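PDB 2NVV: acetyl-CoA hydrolase/transferase family protein from Porphyromonas gingivalis, which probably transfers coenzyme A between acetyl-CoA and a carboxylate acceptor or hydrolyses acetyl-CoA, and binds zinc. Local coordinates for residues F14-S24 / K119-V127. Numbering follows the deposited sequence.
Sequences FVHHNDNVGFS and KVDVAIIEV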
loop_
_atom_site.group_PDB
_atom_site.type_symbol
_atom_site.label_atom_id
_atom_site.label_comp_id
_atom_site.label_asym_id
_atom_site.label_seq_id
_atom_site.Cartn_x
_atom_site.Cartn_y
_atom_site.Cartn_z
ATOM N N PHE A 14 3.746 37.896 -10.798
ATOM C CA PHE A 14 3.179 36.896 -11.696
ATOM C C PHE A 14 2.342 35.862 -10.945
ATOM O O PHE A 14 1.761 34.960 -11.559
ATOM C CB PHE A 14 4.276 36.182 -12.478
ATOM C CG PHE A 14 4.984 37.059 -13.470
ATOM C CD1 PHE A 14 6.077 37.838 -13.087
ATOM C CD2 PHE A 14 4.556 37.116 -14.793
ATOM C CE1 PHE A 14 6.728 38.658 -14.007
ATOM C CE2 PHE A 14 5.202 37.932 -15.717
ATOM C CZ PHE A 14 6.288 38.703 -15.322
ATOM N N VAL A 15 2.292 35.987 -9.621
ATOM C CA VAL A 15 1.508 35.079 -8.790
ATOM C C VAL A 15 0.318 35.869 -8.268
ATOM O O VAL A 15 0.481 36.944 -7.685
ATOM C CB VAL A 15 2.331 34.539 -7.595
ATOM C CG1 VAL A 15 1.457 33.669 -6.711
ATOM C CG2 VAL A 15 3.531 33.744 -8.101
ATOM N N HIS A 16 -0.881 35.335 -8.487
ATOM C CA HIS A 16 -2.100 36.013 -8.061
ATOM C C HIS A 16 -2.910 35.172 -7.088
ATOM O O HIS A 16 -2.691 33.968 -6.955
ATOM C CB HIS A 16 -2.944 36.341 -9.283
ATOM C CG HIS A 16 -2.155 36.912 -10.415
ATOM N ND1 HIS A 16 -1.739 38.226 -10.447
ATOM C CD2 HIS A 16 -1.674 36.339 -11.542
ATOM C CE1 HIS A 16 -1.037 38.438 -11.545
ATOM N NE2 HIS A 16 -0.983 37.308 -12.227
ATOM N N HIS A 17 -3.847 35.812 -6.402
ATOM C CA HIS A 17 -4.677 35.108 -5.446
ATOM C C HIS A 17 -5.394 33.973 -6.153
ATOM O O HIS A 17 -5.840 34.121 -7.296
ATOM C CB HIS A 17 -5.697 36.060 -4.822
ATOM C CG HIS A 17 -6.801 35.363 -4.093
ATOM N ND1 HIS A 17 -8.117 35.424 -4.501
ATOM C CD2 HIS A 17 -6.781 34.559 -3.004
ATOM C CE1 HIS A 17 -8.862 34.689 -3.693
ATOM N NE2 HIS A 17 -8.074 34.153 -2.777
ATOM N N ASN A 18 -5.488 32.839 -5.469
ATOM C CA ASN A 18 -6.166 31.659 -5.996
ATOM C C ASN A 18 -5.382 30.905 -7.067
ATOM O O ASN A 18 -5.884 29.944 -7.648
ATOM C CB ASN A 18 -7.536 32.039 -6.542
ATOM C CG ASN A 18 -8.568 30.958 -6.310
ATOM O OD1 ASN A 18 -8.887 30.626 -5.163
ATOM N ND2 ASN A 18 -9.102 30.397 -7.402
ATOM N N ASP A 19 -4.160 31.341 -7.341
ATOM C CA ASP A 19 -3.327 30.648 -8.309
ATOM C C ASP A 19 -2.794 29.406 -7.615
ATOM O O ASP A 19 -2.616 29.398 -6.401
ATOM C CB ASP A 19 -2.124 31.500 -8.734
ATOM C CG ASP A 19 -2.417 32.411 -9.912
ATOM O OD1 ASP A 19 -3.423 32.193 -10.630
ATOM O OD2 ASP A 19 -1.616 33.348 -10.134
ATOM N N ASN A 20 -2.552 28.355 -8.380
ATOM C CA ASN A 20 -1.978 27.137 -7.818
ATOM C C ASN A 20 -0.514 27.166 -8.211
ATOM O O ASN A 20 -0.181 27.265 -9.388
ATOM C CB ASN A 20 -2.648 25.880 -8.381
ATOM C CG ASN A 20 -3.999 25.622 -7.771
ATOM O OD1 ASN A 20 -4.310 26.133 -6.696
ATOM N ND2 ASN A 20 -4.807 24.815 -8.442
ATOM N N VAL A 21 0.367 27.087 -7.227
ATOM C CA VAL A 21 1.790 27.136 -7.515
ATOM C C VAL A 21 2.516 25.851 -7.152
ATOM O O VAL A 21 2.304 25.272 -6.083
ATOM C CB VAL A 21 2.465 28.320 -6.773
ATOM C CG1 VAL A 21 3.874 28.507 -7.280
ATOM C CG2 VAL A 21 1.654 29.595 -6.974
ATOM N N GLY A 22 3.372 25.406 -8.066
ATOM C CA GLY A 22 4.159 24.211 -7.833
ATOM C C GLY A 22 5.587 24.667 -7.642
ATOM O O GLY A 22 6.066 25.525 -8.380
ATOM N N PHE A 23 6.267 24.113 -6.644
ATOM C CA PHE A 23 7.649 24.482 -6.372
ATOM C C PHE A 23 8.599 23.314 -6.628
ATOM O O PHE A 23 8.250 22.160 -6.431
ATOM C CB PHE A 23 7.778 24.955 -4.924
ATOM C CG PHE A 23 6.735 25.966 -4.519
ATOM C CD1 PHE A 23 5.460 25.554 -4.135
ATOM C CD2 PHE A 23 7.025 27.325 -4.501
ATOM C CE1 PHE A 23 4.492 26.480 -3.736
ATOM C CE2 PHE A 23 6.066 28.251 -4.105
ATOM C CZ PHE A 23 4.798 27.824 -3.722
ATOM N N SER A 24 9.806 23.623 -7.071
ATOM C CA SER A 24 10.811 22.602 -7.355
ATOM C C SER A 24 11.476 22.108 -6.073
ATOM O O SER A 24 11.208 22.618 -4.980
ATOM C CB SER A 24 11.889 23.170 -8.277
ATOM O OG SER A 24 12.643 24.177 -7.612
ATOM N N LYS A 119 -5.452 22.895 -11.801
ATOM C CA LYS A 119 -4.438 23.417 -12.699
ATOM C C LYS A 119 -3.208 23.925 -11.935
ATOM O O LYS A 119 -3.288 24.259 -10.759
ATOM C CB LYS A 119 -5.027 24.576 -13.510
ATOM C CG LYS A 119 -4.025 25.238 -14.447
ATOM C CD LYS A 119 -4.216 26.755 -14.542
ATOM C CE LYS A 119 -5.538 27.138 -15.196
ATOM N NZ LYS A 119 -5.651 28.613 -15.406
ATOM N N VAL A 120 -2.070 23.962 -12.620
ATOM C CA VAL A 120 -0.833 24.487 -12.055
ATOM C C VAL A 120 -0.657 25.797 -12.827
ATOM O O VAL A 120 -0.385 25.786 -14.032
ATOM C CB VAL A 120 0.393 23.590 -12.349
ATOM C CG1 VAL A 120 1.604 24.158 -11.647
ATOM C CG2 VAL A 120 0.148 22.168 -11.898
ATOM N N ASP A 121 -0.835 26.922 -12.147
ATOM C CA ASP A 121 -0.712 28.215 -12.802
ATOM C C ASP A 121 0.731 28.636 -13.049
ATOM O O ASP A 121 1.099 29.045 -14.149
ATOM C CB ASP A 121 -1.431 29.268 -11.968
ATOM C CG ASP A 121 -2.920 29.065 -11.964
ATOM O OD1 ASP A 121 -3.554 29.307 -13.011
ATOM O OD2 ASP A 121 -3.454 28.649 -10.921
ATOM N N VAL A 122 1.550 28.537 -12.017
ATOM C CA VAL A 122 2.946 28.894 -12.151
ATOM C C VAL A 122 3.827 27.903 -11.393
ATOM O O VAL A 122 3.382 27.230 -10.450
ATOM C CB VAL A 122 3.194 30.371 -11.674
ATOM C CG1 VAL A 122 2.061 30.824 -10.764
ATOM C CG2 VAL A 122 4.513 30.497 -10.959
ATOM N N ALA A 123 5.071 27.790 -11.856
ATOM C CA ALA A 123 6.055 26.917 -11.247
ATOM C C ALA A 123 7.250 27.778 -10.868
ATOM O O ALA A 123 7.795 28.495 -11.714
ATOM C CB ALA A 123 6.478 25.842 -12.236
ATOM N N ILE A 124 7.632 27.744 -9.591
ATOM C CA ILE A 124 8.801 28.493 -9.137
ATOM C C ILE A 124 9.879 27.427 -8.969
ATOM O O ILE A 124 9.678 26.467 -8.232
ATOM C CB ILE A 124 8.591 29.165 -7.767
ATOM C CG1 ILE A 124 7.183 29.760 -7.651
ATOM C CG2 ILE A 124 9.647 30.239 -7.570
ATOM C CD1 ILE A 124 6.912 30.934 -8.523
ATOM N N ILE A 125 11.012 27.577 -9.650
ATOM C CA ILE A 125 12.067 26.580 -9.537
ATOM C C ILE A 125 13.458 27.158 -9.284
ATOM O O ILE A 125 13.761 28.270 -9.702
ATOM C CB ILE A 125 12.130 25.704 -10.810
ATOM C CG1 ILE A 125 12.471 26.565 -12.025
ATOM C CG2 ILE A 125 10.797 25.020 -11.035
ATOM C CD1 ILE A 125 12.641 25.784 -13.322
ATOM N N GLU A 126 14.291 26.412 -8.564
ATOM C CA GLU A 126 15.666 26.844 -8.327
ATOM C C GLU A 126 16.525 26.088 -9.341
ATOM O O GLU A 126 16.383 24.882 -9.514
ATOM C CB GLU A 126 16.136 26.523 -6.914
ATOM C CG GLU A 126 17.554 27.001 -6.692
ATOM C CD GLU A 126 18.085 26.689 -5.324
ATOM O OE1 GLU A 126 18.248 27.641 -4.535
ATOM O OE2 GLU A 126 18.337 25.491 -5.046
ATOM N N VAL A 127 17.435 26.791 -9.998
ATOM C CA VAL A 127 18.239 26.177 -11.036
ATOM C C VAL A 127 19.745 26.416 -10.925
ATOM O O VAL A 127 20.202 27.378 -10.286
ATOM C CB VAL A 127 17.718 26.672 -12.410
ATOM C CG1 VAL A 127 18.583 26.190 -13.518
ATOM C CG2 VAL A 127 16.294 26.173 -12.625
#
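Gly-22, opposite Ala-123 in the parallel register, donates its N to Val-122 O (3.0 Å), one rung of a parallel ladder between strands 20-23 and 122-127, neighbours inside the seven-stranded parallel sheet of the N-terminal domain. The segment axes run 23° apart, and the ladder continues with Ile-124 N to Gly-22 O and Ser-24 N to Ile-124 O, the alternation expected of parallel strands. Its N-terminal end is less regular: Asn-20 O takes Asp-121 N at 2.9 Å but Val-122 N only weakly.

On one face of the sheet Val-21, Phe-23, Val-122 and Ile-124 gather. Ile-124 CG1 packs against Val-21 CG1 at 3.6 Å and approaches the Phe-23 ring obliquely near CD2, while Val-21 CG1 also lies over one ring face, offset toward the rim. Val-15, from the segment before the His-16 to Asp-19 type II turn, adds its CG2 beside Val-122 CG1.

Polar side chains close the N-terminal end. The anti lone pair of Asp-121 OD2 accepts Asn-20 N (2.7 Å, 167°), and Asn-20 ND2 reaches Lys-119 O almost within its own amide plane. Asp-19 OD1 stands 3.6 Å from Asp-121 OD2; Arg-154 forms a salt bridge with Asp-19 OD2, and Lys-119 NZ a weak one with Asp-121 OD1, which may partly offset the like charges.

At the other end Ser-24 has OG between its backbone N and carbonyl carbon (chi1 67°), directed across to segment 119-127. That oxygen also bonds to Gly-30 O, and it accepts Glu-126 N at 2.9 Å, in place of a backbone carbonyl.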